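Long-range contacts in anti-sigma-I factor RsgI3 (Clostridium thermocellum, PDB 6QE7), which probably holds the sigma factor SigI3 inactive until its extracellular pair of PA14 domains, the part present here, binds plant polysaccharide such as pectin: residues A[55-60]-A[135-140]; A[214-219]-A[258-263]; A[205-210]-A[248-253]. All blocks are in the same frame, centred on the assembly; numbering follows the deposited sequence.

In the fold
From the N terminus, interaction 1 comes first. It closes the first PA14 domain by joining the loop between strands 53-54 and 60-69 to the turn leading into strand 139-141. The chain then passes to the second PA14 domain, which holds the other two. Interactions 2 and 3 cross, because their segments alternate: 205-210, 214-219, 248-253, 258-263. Both use strand 208-216. Interaction 3 pairs its start with the end of strand 240-248, and interaction 2 joins its far end, across a turn, to strand 254-263 of the other sheet. Their centres lie about 26 Å apart. Interaction 1 is about 59 Å from interaction 2, centre to centre.

Interaction 1: A[55-60]-A[135-140]; sequences EPRYSE and PSSQLY
In the first PA14 domain, Glu55 and Gln138 join the loop after strand 53-54 to the turn that leads into the closing strand 139-141. Two hydrogen bonds link the pair. The backbone N of Glu55 donates to Gln138 O at 2.9 Å. In return, the side-chain NE2 of Gln138 donates to Glu55 O at 2.8 Å, with an N-H...O angle of 159°. The acceptor lies close to the amide plane. Gln138 reaches it because its chain bends at chi2 (-48°), which folds the amide back toward Glu55. The other end of this amide is also held: Ser137 OG donates to Gln138 OE1 at 3.0 Å. The two bonds fix the rotation of the amide.

Arg57 runs across Gln138 at about a right angle. Its CG lies 3.9 Å from Gln138 NE2, and Gln138 OE1 sits over one face of the guanidinium, toward its rim. Arg57 NH2 also comes within 3.9 Å of Pro135 CG. The charge of Arg57 is met by a salt bridge to Glu132.

On the other flank, the extended Glu55 chain slants past the Tyr140 ring, its carboxylate plane only 13° from the ring plane. Glu55 OE1 is 3.4 Å from Tyr140 OH. Lys104 serves both residues, through a salt bridge to Glu55 OE1 and a cation-pi contact with Tyr140. Next to the contact, strand 53-54 pairs antiparallel with strand 139-141, into which segment 135-140 runs. The contact is thus a surface closure of the PA14 beta-sandwich, where the last strand of this domain joins the sheet.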
ATOM      1  N   GLU A  55       3.930   9.794 -27.868  1.00 41.76           N
ATOM      2  CA  GLU A  55       3.871  10.675 -29.081  1.00 37.91           C
ATOM      3  C   GLU A  55       3.602   9.832 -30.313  1.00 40.47           C
ATOM      4  O   GLU A  55       4.473   9.146 -30.833  1.00 44.42           O
ATOM      5  CB  GLU A  55       5.124  11.504 -29.237  1.00 42.09           C
ATOM      6  CG  GLU A  55       5.279  12.133 -30.611  1.00 50.61           C
ATOM      7  CD  GLU A  55       6.309  13.246 -30.622  1.00 50.68           C
ATOM      8  OE1 GLU A  55       6.664  13.726 -29.504  1.00 52.36           O
ATOM      9  OE2 GLU A  55       6.762  13.635 -31.739  1.00 59.72           O
ATOM     10  N   PRO A  56       2.350   9.748 -30.787  1.00 38.43           N
ATOM     11  CA  PRO A  56       2.097   8.949 -31.968  1.00 45.01           C
ATOM     12  C   PRO A  56       2.823   9.568 -33.188  1.00 49.20           C
ATOM     13  O   PRO A  56       3.167  10.771 -33.194  1.00 39.97           O
ATOM     14  CB  PRO A  56       0.572   9.004 -32.124  1.00 46.14           C
ATOM     15  CG  PRO A  56       0.215  10.302 -31.452  1.00 44.89           C
ATOM     16  CD  PRO A  56       1.160  10.467 -30.296  1.00 39.87           C
ATOM     17  N   ARG A  57       3.114   8.721 -34.179  1.00 44.46           N
ATOM     18  CA  ARG A  57       3.789   9.214 -35.418  1.00 53.84           C
ATOM     19  C   ARG A  57       2.728   9.770 -36.393  1.00 56.86           C
ATOM     20  O   ARG A  57       3.094  10.708 -37.141  1.00 56.40           O
ATOM     21  CB  ARG A  57       4.577   8.079 -36.077  1.00 51.64           C
ATOM     22  CG  ARG A  57       5.651   7.418 -35.217  1.00 58.40           C
ATOM     23  CD  ARG A  57       5.910   6.040 -35.816  1.00 59.70           C
ATOM     24  NE  ARG A  57       7.223   5.504 -35.492  1.00 64.07           N
ATOM     25  CZ  ARG A  57       7.454   4.387 -34.771  1.00 70.36           C
ATOM     26  NH1 ARG A  57       6.454   3.647 -34.302  1.00 53.42           N
ATOM     27  NH2 ARG A  57       8.703   4.002 -34.534  1.00 67.80           N
ATOM     28  N   TYR A  58       1.499   9.201 -36.390  1.00 51.95           N
ATOM     29  CA  TYR A  58       0.389   9.460 -37.343  1.00 50.86           C
ATOM     30  C   TYR A  58      -0.861  10.045 -36.652  1.00 58.24           C
ATOM     31  O   TYR A  58      -1.093   9.746 -35.460  1.00 39.87           O
ATOM     32  CB  TYR A  58       0.069   8.138 -38.006  1.00 55.90           C
ATOM     33  CG  TYR A  58       1.271   7.369 -38.503  1.00 59.80           C
ATOM     34  CD1 TYR A  58       2.104   7.855 -39.501  1.00 56.67           C
ATOM     35  CD2 TYR A  58       1.552   6.113 -37.991  1.00 53.02           C
ATOM     36  CE1 TYR A  58       3.191   7.120 -39.955  1.00 46.60           C
ATOM     37  CE2 TYR A  58       2.607   5.351 -38.462  1.00 61.96           C
ATOM     38  CZ  TYR A  58       3.433   5.860 -39.448  1.00 54.52           C
ATOM     39  OH  TYR A  58       4.477   5.077 -39.849  1.00 50.69           O
ATOM     40  N   SER A  59      -1.643  10.914 -37.328  1.00 62.21           N
ATOM     41  CA  SER A  59      -2.990  11.370 -36.849  1.00 51.55           C
ATOM     42  C   SER A  59      -4.001  10.282 -37.245  1.00 52.56           C
ATOM     43  O   SER A  59      -4.422  10.268 -38.409  1.00 45.74           O
ATOM     44  CB  SER A  59      -3.399  12.694 -37.402  1.00 48.34           C
ATOM     45  OG  SER A  59      -2.525  13.710 -36.942  1.00 52.83           O
ATOM     46  N   GLU A  60      -4.320   9.342 -36.352  1.00 41.65           N
ATOM     47  CA  GLU A  60      -5.124   8.133 -36.707  1.00 47.46           C
ATOM     48  C   GLU A  60      -5.861   7.565 -35.487  1.00 45.67           C
ATOM     49  O   GLU A  60      -5.657   8.052 -34.353  1.00 43.41           O
ATOM     50  CB  GLU A  60      -4.269   7.006 -37.303  1.00 46.22           C
ATOM     51  CG  GLU A  60      -3.359   7.499 -38.399  1.00 52.19           C
ATOM     52  CD  GLU A  60      -2.693   6.455 -39.262  1.00 56.72           C
ATOM     53  OE1 GLU A  60      -2.771   5.201 -38.996  1.00 58.79           O
ATOM     54  OE2 GLU A  60      -2.132   6.911 -40.262  1.00 65.03           O
ATOM     55  N   PRO A 135       7.772   1.916 -28.792  1.00 40.98           N
ATOM     56  CA  PRO A 135       9.210   2.094 -28.623  1.00 38.57           C
ATOM     57  C   PRO A 135       9.628   3.347 -27.871  1.00 37.57           C
ATOM     58  O   PRO A 135       8.810   4.231 -27.681  1.00 35.65           O
ATOM     59  CB  PRO A 135       9.681   2.138 -30.081  1.00 42.09           C
ATOM     60  CG  PRO A 135       8.561   2.852 -30.762  1.00 41.77           C
ATOM     61  CD  PRO A 135       7.301   2.312 -30.128  1.00 44.09           C
ATOM     62  N   SER A 136      10.891   3.369 -27.421  1.00 30.84           N
ATOM     63  CA  SER A 136      11.417   4.392 -26.497  1.00 31.04           C
ATOM     64  C   SER A 136      11.433   5.729 -27.193  1.00 32.26           C
ATOM     65  O   SER A 136      11.343   6.731 -26.495  1.00 35.28           O
ATOM     66  CB  SER A 136      12.803   4.091 -25.963  1.00 33.81           C
ATOM     67  OG  SER A 136      13.705   3.827 -27.013  1.00 35.44           O
ATOM     68  N   SER A 137      11.596   5.735 -28.505  1.00 33.76           N
ATOM     69  CA  SER A 137      11.668   6.989 -29.325  1.00 38.52           C
ATOM     70  C   SER A 137      10.361   7.751 -29.182  1.00 41.85           C
ATOM     71  O   SER A 137      10.434   8.956 -29.266  1.00 43.43           O
ATOM     72  CB  SER A 137      11.915   6.720 -30.787  1.00 35.00           C
ATOM     73  OG  SER A 137      11.027   5.712 -31.248  1.00 39.17           O
ATOM     74  N   GLN A 138       9.236   7.065 -28.927  1.00 39.11           N
ATOM     75  CA  GLN A 138       7.904   7.732 -28.789  1.00 40.06           C
ATOM     76  C   GLN A 138       7.468   7.919 -27.327  1.00 39.14           C
ATOM     77  O   GLN A 138       6.282   8.229 -27.122  1.00 43.64           O
ATOM     78  CB  GLN A 138       6.824   6.886 -29.460  1.00 38.88           C
ATOM     79  CG  GLN A 138       7.163   6.367 -30.848  1.00 39.77           C
ATOM     80  CD  GLN A 138       7.704   7.433 -31.755  1.00 43.74           C
ATOM     81  OE1 GLN A 138       8.742   7.245 -32.385  1.00 38.44           O
ATOM     82  NE2 GLN A 138       7.050   8.583 -31.761  1.00 38.87           N
ATOM     83  N   LEU A 139       8.340   7.713 -26.345  1.00 38.33           N
ATOM     84  CA  LEU A 139       7.946   7.742 -24.909  1.00 36.36           C
ATOM     85  C   LEU A 139       8.878   8.646 -24.115  1.00 36.84           C
ATOM     86  O   LEU A 139      10.110   8.499 -24.234  1.00 38.29           O
ATOM     87  CB  LEU A 139       7.954   6.329 -24.311  1.00 32.82           C
ATOM     88  CG  LEU A 139       7.038   5.286 -24.935  1.00 33.50           C
ATOM     89  CD1 LEU A 139       7.475   3.907 -24.481  1.00 34.44           C
ATOM     90  CD2 LEU A 139       5.570   5.484 -24.591  1.00 38.19           C
ATOM     91  N   TYR A 140       8.298   9.495 -23.276  1.00 31.91           N
ATOM     92  CA  TYR A 140       9.001  10.547 -22.503  1.00 36.68           C
ATOM     93  C   TYR A 140       8.660  10.346 -21.041  1.00 37.68           C
ATOM     94  O   TYR A 140       7.493  10.363 -20.689  1.00 38.42           O
ATOM     95  CB  TYR A 140       8.553  11.953 -22.938  1.00 38.40           C
ATOM     96  CG  TYR A 140       8.826  12.224 -24.397  1.00 43.02           C
ATOM     97  CD1 TYR A 140       8.030  11.655 -25.387  1.00 36.34           C
ATOM     98  CD2 TYR A 140       9.952  12.962 -24.764  1.00 39.98           C
ATOM     99  CE1 TYR A 140       8.320  11.845 -26.732  1.00 46.93           C
ATOM    100  CE2 TYR A 140      10.252  13.166 -26.099  1.00 39.82           C
ATOM    101  CZ  TYR A 140       9.435  12.616 -27.072  1.00 45.17           C
ATOM    102  OH  TYR A 140       9.782  12.828 -28.363  1.00 50.11           O
TER

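Interaction 2: A[214-219]-A[258-263]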
ATOM      1  N   THR A 214      -5.348  -7.730  22.088  1.00 40.89           N
ATOM      2  CA  THR A 214      -4.863  -6.646  22.977  1.00 35.26           C
ATOM      3  C   THR A 214      -4.704  -7.219  24.379  1.00 35.74           C
ATOM      4  O   THR A 214      -5.510  -8.049  24.843  1.00 33.73           O
ATOM      5  CB  THR A 214      -5.715  -5.381  22.936  1.00 36.12           C
ATOM      6  OG1 THR A 214      -6.984  -5.833  23.358  1.00 38.21           O
ATOM      7  CG2 THR A 214      -5.774  -4.710  21.580  1.00 39.71           C
ATOM      8  N   VAL A 215      -3.615  -6.807  24.966  1.00 36.29           N
ATOM      9  CA  VAL A 215      -3.276  -6.925  26.400  1.00 39.02           C
ATOM     10  C   VAL A 215      -3.167  -5.488  26.903  1.00 35.02           C
ATOM     11  O   VAL A 215      -2.299  -4.732  26.409  1.00 39.22           O
ATOM     12  CB  VAL A 215      -1.994  -7.732  26.686  1.00 38.20           C
ATOM     13  CG1 VAL A 215      -1.708  -7.820  28.212  1.00 47.88           C
ATOM     14  CG2 VAL A 215      -2.096  -9.102  26.131  1.00 32.85           C
ATOM     15  N   ALA A 216      -4.019  -5.119  27.867  1.00 38.29           N
ATOM     16  CA  ALA A 216      -4.170  -3.709  28.241  1.00 36.71           C
ATOM     17  C   ALA A 216      -4.571  -3.509  29.704  1.00 33.55           C
ATOM     18  O   ALA A 216      -5.525  -4.153  30.121  1.00 33.99           O
ATOM     19  CB  ALA A 216      -5.234  -3.194  27.328  1.00 40.97           C
ATOM     20  N   ASN A 217      -4.030  -2.483  30.348  1.00 35.42           N
ATOM     21  CA  ASN A 217      -4.396  -2.076  31.741  1.00 40.82           C
ATOM     22  C   ASN A 217      -5.612  -1.114  31.765  1.00 41.57           C
ATOM     23  O   ASN A 217      -6.072  -0.753  32.855  1.00 45.79           O
ATOM     24  CB  ASN A 217      -3.191  -1.478  32.457  1.00 39.93           C
ATOM     25  CG  ASN A 217      -2.200  -2.522  32.935  1.00 49.17           C
ATOM     26  OD1 ASN A 217      -2.354  -3.713  32.663  1.00 48.67           O
ATOM     27  ND2 ASN A 217      -1.171  -2.085  33.646  1.00 39.88           N
ATOM     28  N   GLY A 218      -6.155  -0.722  30.630  1.00 42.66           N
ATOM     29  CA  GLY A 218      -7.286   0.225  30.573  1.00 40.05           C
ATOM     30  C   GLY A 218      -8.211  -0.168  29.454  1.00 33.25           C
ATOM     31  O   GLY A 218      -8.378  -1.361  29.206  1.00 39.05           O
ATOM     32  N   GLY A 219      -8.888   0.794  28.864  1.00 35.99           N
ATOM     33  CA  GLY A 219      -9.841   0.540  27.770  1.00 37.07           C
ATOM     34  C   GLY A 219      -9.138   0.523  26.405  1.00 37.66           C
ATOM     35  O   GLY A 219      -8.216   1.358  26.188  1.00 34.36           O
ATOM     36  N   VAL A 258      -6.121   2.155  16.506  1.00 29.81           N
ATOM     37  CA  VAL A 258      -6.099   1.628  17.880  1.00 31.64           C
ATOM     38  C   VAL A 258      -6.278   2.833  18.818  1.00 33.38           C
ATOM     39  O   VAL A 258      -5.557   3.877  18.666  1.00 29.05           O
ATOM     40  CB  VAL A 258      -4.819   0.815  18.207  1.00 32.32           C
ATOM     41  CG1 VAL A 258      -4.804   0.287  19.652  1.00 32.85           C
ATOM     42  CG2 VAL A 258      -4.676  -0.379  17.301  1.00 35.69           C
ATOM     43  N   GLU A 259      -7.201   2.676  19.766  1.00 35.36           N
ATOM     44  CA  GLU A 259      -7.481   3.668  20.851  1.00 37.58           C
ATOM     45  C   GLU A 259      -7.301   2.966  22.219  1.00 32.12           C
ATOM     46  O   GLU A 259      -7.734   1.800  22.418  1.00 32.74           O
ATOM     47  CB  GLU A 259      -8.846   4.346  20.666  1.00 35.30           C
ATOM     48  CG  GLU A 259      -8.950   5.351  19.520  1.00 34.89           C
ATOM     49  CD  GLU A 259     -10.329   5.941  19.182  1.00 35.80           C
ATOM     50  OE1 GLU A 259     -11.350   5.440  19.693  1.00 42.71           O
ATOM     51  OE2 GLU A 259     -10.378   6.842  18.337  1.00 44.33           O
ATOM     52  N   TYR A 260      -6.655   3.678  23.134  1.00 35.28           N
ATOM     53  CA  TYR A 260      -6.316   3.220  24.502  1.00 35.20           C
ATOM     54  C   TYR A 260      -6.706   4.331  25.485  1.00 34.28           C
ATOM     55  O   TYR A 260      -6.371   5.493  25.284  1.00 31.70           O
ATOM     56  CB  TYR A 260      -4.814   2.950  24.659  1.00 31.83           C
ATOM     57  CG  TYR A 260      -4.408   2.565  26.059  1.00 32.41           C
ATOM     58  CD1 TYR A 260      -4.926   1.413  26.618  1.00 34.56           C
ATOM     59  CD2 TYR A 260      -3.577   3.331  26.852  1.00 40.69           C
ATOM     60  CE1 TYR A 260      -4.607   1.015  27.898  1.00 42.66           C
ATOM     61  CE2 TYR A 260      -3.309   2.986  28.177  1.00 42.14           C
ATOM     62  CZ  TYR A 260      -3.810   1.812  28.704  1.00 45.43           C
ATOM     63  OH  TYR A 260      -3.565   1.360  29.985  1.00 44.78           O
ATOM     64  N   CYS A 261      -7.331   3.960  26.579  1.00 36.66           N
ATOM     65  CA  CYS A 261      -7.519   4.896  27.695  1.00 37.05           C
ATOM     66  C   CYS A 261      -7.057   4.206  28.989  1.00 39.51           C
ATOM     67  O   CYS A 261      -7.250   3.046  29.217  1.00 39.52           O
ATOM     68  CB  CYS A 261      -8.924   5.462  27.690  1.00 37.01           C
ATOM     69  SG  CYS A 261     -10.227   4.268  28.083  1.00 49.23           S
ATOM     70  N   ASN A 262      -6.315   4.953  29.737  1.00 38.53           N
ATOM     71  CA  ASN A 262      -5.915   4.661  31.116  1.00 43.95           C
ATOM     72  C   ASN A 262      -6.907   5.295  32.096  1.00 44.35           C
ATOM     73  O   ASN A 262      -7.272   6.476  31.912  1.00 46.79           O
ATOM     74  CB  ASN A 262      -4.552   5.297  31.334  1.00 48.38           C
ATOM     75  CG  ASN A 262      -3.875   4.521  32.409  1.00 52.46           C
ATOM     76  OD1 ASN A 262      -3.762   3.305  32.221  1.00 45.17           O
ATOM     77  ND2 ASN A 262      -3.540   5.193  33.512  1.00 46.06           N
ATOM     78  N   TYR A 263      -7.293   4.592  33.144  1.00 48.73           N
ATOM     79  CA  TYR A 263      -8.260   5.139  34.135  1.00 52.22           C
ATOM     80  C   TYR A 263      -7.555   5.373  35.505  1.00 51.70           C
ATOM     81  O   TYR A 263      -8.181   5.701  36.617  1.00 52.22           O
ATOM     82  CB  TYR A 263      -9.468   4.196  34.170  1.00 49.47           C
ATOM     83  CG  TYR A 263     -10.327   4.084  32.933  1.00 56.35           C
ATOM     84  CD1 TYR A 263     -11.160   5.132  32.566  1.00 57.70           C
ATOM     85  CD2 TYR A 263     -10.389   2.906  32.169  1.00 54.11           C
ATOM     86  CE1 TYR A 263     -12.017   5.027  31.472  1.00 62.89           C
ATOM     87  CE2 TYR A 263     -11.270   2.768  31.100  1.00 47.93           C
ATOM     88  CZ  TYR A 263     -12.095   3.835  30.760  1.00 52.45           C
ATOM     89  OH  TYR A 263     -12.970   3.818  29.711  1.00 44.56           O
TER
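Gly219 and Cys261 form an antiparallel hydrogen-bonded pair. Gly219 N donates to Cys261 O at 2.8 Å, and Cys261 N donates back to Gly219 O at the same length. The second bond is the straighter, 161° against 137°. Two CA-H...O contacts flank the pair. Gly218 CA lies 3.1 Å from Cys261 O, and Tyr260 CA is equally near Gly219 O.

The Tyr260 side chain leaves with CG anti to the backbone N (chi1 176°). This carries the ring along the turn at 217-218, with Gly218 N at its edge. Ala216 CB meets Tyr260 CE1 at 4.3 Å. Cys261 SG lies 3.8 Å from Gly219 CA, and Tyr263 CE2 lies 3.8 Å from Gly219 N. Both glycines lie against the neighbouring strand without a side chain between.

Further out, Asn217 holds the turn through Glu239 N and Pro266 O. Asn235 ND2 bonds Gly218 O. Tyr263 OH is held by Trp233 O, and Tyr260 OH has a weak bond from Phe268 N. The turn carries the chain from strand 208-216 in one sheet to strand 219-224 in the other, a buried sheet-to-sheet crossing in the PA14 beta-sandwich.

Interaction 3: A[205-210]-A[248-253]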
ATOM      1  N   ARG A 205       1.735 -11.086   6.359  1.00 36.83           N
ATOM      2  CA  ARG A 205       2.576 -12.071   5.639  1.00 36.56           C
ATOM      3  C   ARG A 205       1.655 -13.024   4.862  1.00 38.58           C
ATOM      4  O   ARG A 205       2.100 -13.587   3.877  1.00 34.12           O
ATOM      5  CB  ARG A 205       3.461 -12.813   6.653  1.00 33.42           C
ATOM      6  CG  ARG A 205       4.637 -12.009   7.187  1.00 47.41           C
ATOM      7  CD  ARG A 205       5.552 -12.794   8.161  1.00 49.19           C
ATOM      8  NE  ARG A 205       6.002 -14.013   7.472  1.00 59.66           N
ATOM      9  CZ  ARG A 205       6.988 -14.086   6.599  1.00 53.94           C
ATOM     10  NH1 ARG A 205       7.720 -13.022   6.334  1.00 57.14           N
ATOM     11  NH2 ARG A 205       7.255 -15.236   6.020  1.00 58.85           N
ATOM     12  N   TYR A 206       0.446 -13.309   5.337  1.00 36.46           N
ATOM     13  CA  TYR A 206      -0.358 -14.434   4.799  1.00 33.58           C
ATOM     14  C   TYR A 206      -1.716 -13.893   4.440  1.00 34.68           C
ATOM     15  O   TYR A 206      -2.153 -12.874   5.057  1.00 32.12           O
ATOM     16  CB  TYR A 206      -0.468 -15.572   5.814  1.00 33.74           C
ATOM     17  CG  TYR A 206       0.888 -15.969   6.334  1.00 32.85           C
ATOM     18  CD1 TYR A 206       1.800 -16.652   5.548  1.00 35.48           C
ATOM     19  CD2 TYR A 206       1.271 -15.621   7.617  1.00 33.75           C
ATOM     20  CE1 TYR A 206       3.077 -16.956   6.021  1.00 34.21           C
ATOM     21  CE2 TYR A 206       2.539 -15.874   8.097  1.00 32.37           C
ATOM     22  CZ  TYR A 206       3.447 -16.560   7.298  1.00 31.91           C
ATOM     23  OH  TYR A 206       4.673 -16.838   7.815  1.00 34.96           O
ATOM     24  N   THR A 207      -2.314 -14.573   3.483  1.00 29.18           N
ATOM     25  CA  THR A 207      -3.732 -14.448   3.099  1.00 32.25           C
ATOM     26  C   THR A 207      -4.495 -15.461   3.961  1.00 35.11           C
ATOM     27  O   THR A 207      -4.269 -16.636   3.760  1.00 33.59           O
ATOM     28  CB  THR A 207      -3.883 -14.625   1.576  1.00 30.05           C
ATOM     29  OG1 THR A 207      -3.207 -13.527   1.006  1.00 37.42           O
ATOM     30  CG2 THR A 207      -5.295 -14.558   1.042  1.00 35.49           C
ATOM     31  N   GLU A 208      -5.345 -15.021   4.901  1.00 33.32           N
ATOM     32  CA  GLU A 208      -6.179 -15.888   5.776  1.00 37.20           C
ATOM     33  C   GLU A 208      -6.810 -15.086   6.928  1.00 38.52           C
ATOM     34  O   GLU A 208      -6.707 -13.806   6.957  1.00 34.90           O
ATOM     35  CB  GLU A 208      -5.356 -16.999   6.429  1.00 33.61           C
ATOM     36  CG  GLU A 208      -4.107 -16.542   7.126  1.00 39.69           C
ATOM     37  CD  GLU A 208      -3.164 -17.729   7.413  1.00 38.81           C
ATOM     38  OE1 GLU A 208      -3.165 -18.668   6.612  1.00 42.61           O
ATOM     39  OE2 GLU A 208      -2.361 -17.649   8.364  1.00 37.54           O
ATOM     40  N   GLU A 209      -7.440 -15.795   7.852  1.00 35.33           N
ATOM     41  CA  GLU A 209      -8.192 -15.115   8.917  1.00 37.74           C
ATOM     42  C   GLU A 209      -7.155 -14.751   9.971  1.00 34.74           C
ATOM     43  O   GLU A 209      -6.459 -15.639  10.452  1.00 36.20           O
ATOM     44  CB  GLU A 209      -9.374 -15.936   9.434  1.00 33.98           C
ATOM     45  CG  GLU A 209     -10.163 -15.170  10.480  1.00 33.06           C
ATOM     46  CD  GLU A 209     -11.445 -15.836  10.966  1.00 41.07           C
ATOM     47  OE1 GLU A 209     -11.439 -16.987  11.510  1.00 44.44           O
ATOM     48  OE2 GLU A 209     -12.468 -15.159  10.846  1.00 56.15           O
ATOM     49  N   TYR A 210      -7.002 -13.457  10.242  1.00 30.17           N
ATOM     50  CA  TYR A 210      -6.101 -13.038  11.324  1.00 29.57           C
ATOM     51  C   TYR A 210      -6.927 -12.889  12.582  1.00 29.74           C
ATOM     52  O   TYR A 210      -8.168 -12.571  12.512  1.00 36.76           O
ATOM     53  CB  TYR A 210      -5.334 -11.764  10.928  1.00 31.85           C
ATOM     54  CG  TYR A 210      -4.055 -12.045  10.197  1.00 30.89           C
ATOM     55  CD1 TYR A 210      -4.044 -12.511   8.880  1.00 33.39           C
ATOM     56  CD2 TYR A 210      -2.854 -11.919  10.836  1.00 33.33           C
ATOM     57  CE1 TYR A 210      -2.864 -12.865   8.245  1.00 32.80           C
ATOM     58  CE2 TYR A 210      -1.672 -12.214  10.197  1.00 33.61           C
ATOM     59  CZ  TYR A 210      -1.668 -12.701   8.901  1.00 34.83           C
ATOM     60  OH  TYR A 210      -0.461 -12.986   8.302  1.00 30.86           O
ATOM     61  N   LEU A 248      -7.756 -11.131   5.905  1.00 31.51           N
ATOM     62  CA  LEU A 248      -6.909 -10.156   5.198  1.00 33.58           C
ATOM     63  C   LEU A 248      -6.115 -10.871   4.116  1.00 34.75           C
ATOM     64  O   LEU A 248      -5.844 -12.074   4.211  1.00 29.83           O
ATOM     65  CB  LEU A 248      -5.972  -9.469   6.172  1.00 33.70           C
ATOM     66  CG  LEU A 248      -6.661  -8.785   7.343  1.00 31.55           C
ATOM     67  CD1 LEU A 248      -5.648  -8.422   8.410  1.00 35.10           C
ATOM     68  CD2 LEU A 248      -7.461  -7.545   6.902  1.00 32.14           C
ATOM     69  N   LYS A 249      -5.742 -10.125   3.105  1.00 33.09           N
ATOM     70  CA  LYS A 249      -4.884 -10.674   2.048  1.00 32.21           C
ATOM     71  C   LYS A 249      -3.446 -10.191   2.272  1.00 29.12           C
ATOM     72  O   LYS A 249      -3.232  -9.016   2.553  1.00 31.90           O
ATOM     73  CB  LYS A 249      -5.468 -10.263   0.703  1.00 34.96           C
ATOM     74  CG  LYS A 249      -6.860 -10.815   0.367  1.00 39.35           C
ATOM     75  CD  LYS A 249      -7.309 -10.320  -1.026  1.00 41.28           C
ATOM     76  CE  LYS A 249      -8.687 -10.761  -1.475  1.00 45.04           C
ATOM     77  NZ  LYS A 249      -9.131  -9.969  -2.657  1.00 44.07           N
ATOM     78  N   ALA A 250      -2.460 -11.041   2.044  1.00 30.63           N
ATOM     79  CA  ALA A 250      -1.047 -10.606   1.961  1.00 29.18           C
ATOM     80  C   ALA A 250      -0.892  -9.700   0.748  1.00 28.53           C
ATOM     81  O   ALA A 250      -1.604  -9.867  -0.255  1.00 31.77           O
ATOM     82  CB  ALA A 250      -0.152 -11.803   1.864  1.00 32.40           C
ATOM     83  N   GLY A 251       0.040  -8.798   0.835  1.00 32.70           N
ATOM     84  CA  GLY A 251       0.510  -8.034  -0.313  1.00 31.24           C
ATOM     85  C   GLY A 251      -0.197  -6.712  -0.439  1.00 33.12           C
ATOM     86  O   GLY A 251      -0.050  -6.127  -1.489  1.00 32.75           O
ATOM     87  N   ARG A 252      -1.050  -6.309   0.506  1.00 31.96           N
ATOM     88  CA  ARG A 252      -1.716  -4.988   0.441  1.00 29.46           C
ATOM     89  C   ARG A 252      -1.866  -4.403   1.855  1.00 32.36           C
ATOM     90  O   ARG A 252      -1.871  -5.155   2.738  1.00 32.39           O
ATOM     91  CB  ARG A 252      -3.070  -5.066  -0.275  1.00 38.22           C
ATOM     92  CG  ARG A 252      -4.021  -6.139   0.234  1.00 43.66           C
ATOM     93  CD  ARG A 252      -5.472  -5.784  -0.018  1.00 49.15           C
ATOM     94  NE  ARG A 252      -5.893  -4.568   0.711  1.00 59.16           N
ATOM     95  CZ  ARG A 252      -7.121  -4.008   0.677  1.00 54.13           C
ATOM     96  NH1 ARG A 252      -8.113  -4.525  -0.045  1.00 51.21           N
ATOM     97  NH2 ARG A 252      -7.349  -2.899   1.358  1.00 44.93           N
ATOM     98  N   GLN A 253      -2.041  -3.084   1.968  1.00 28.77           N
ATOM     99  CA  GLN A 253      -2.175  -2.294   3.195  1.00 36.45           C
ATOM    100  C   GLN A 253      -3.653  -2.228   3.521  1.00 33.88           C
ATOM    101  O   GLN A 253      -4.478  -2.180   2.575  1.00 29.97           O
ATOM    102  CB  GLN A 253      -1.621  -0.888   2.980  1.00 35.14           C
ATOM    103  CG  GLN A 253      -0.108  -0.794   2.947  1.00 37.24           C
ATOM    104  CD  GLN A 253       0.233   0.666   2.907  1.00 37.79           C
ATOM    105  OE1 GLN A 253      -0.523   1.548   2.403  1.00 41.16           O
ATOM    106  NE2 GLN A 253       1.339   0.936   3.535  1.00 34.28           N
TER
HETATM  107  O   HOH W   1      -2.210 -11.997  -1.335  1.00 47.01           O
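Glu208 and Leu248 form an antiparallel hydrogen-bonded pair, with Glu208 N to Leu248 O and Leu248 N to Glu208 O both 3.1 Å. The pair lies at the end of a sheet in the second PA14 domain, a beta-sandwich. Strand 208-216 begins here and strand 240-248 finishes. Beyond it the backbones no longer bond to each other, and a side chain takes over. Thr207 OG1 accepts from Ala250 N at 2.8 Å, with an angle of 156°. With chi1 at -65° the hydroxyl faces Ala250 N, and Thr207 CG2 is left near Lys249, 4.1 Å from Lys249 CG.

Ala250 points its methyl at the incoming loop. Ala250 CB comes 3.5 Å from Arg205 O, close to the Thr207 hydroxyl. The buried Leu248 packs its CD1 against Tyr210 CB at 4.2 Å. Tyr210 OH accepts from Tyr206 N and so ties the loop back to its own strand. Outside the pair, Glu208 bonds Ser275 and forms a salt bridge with Arg277. The loop after Ala250 faces the first PA14 domain: Gly251 bonds Met14 through the backbone, and Gln253 N bonds Asp15. A water lies 3.0 Å from Thr207 OG1; its approach to Ala250 O, 2.5 Å, is unusually short and its exact length doubtful.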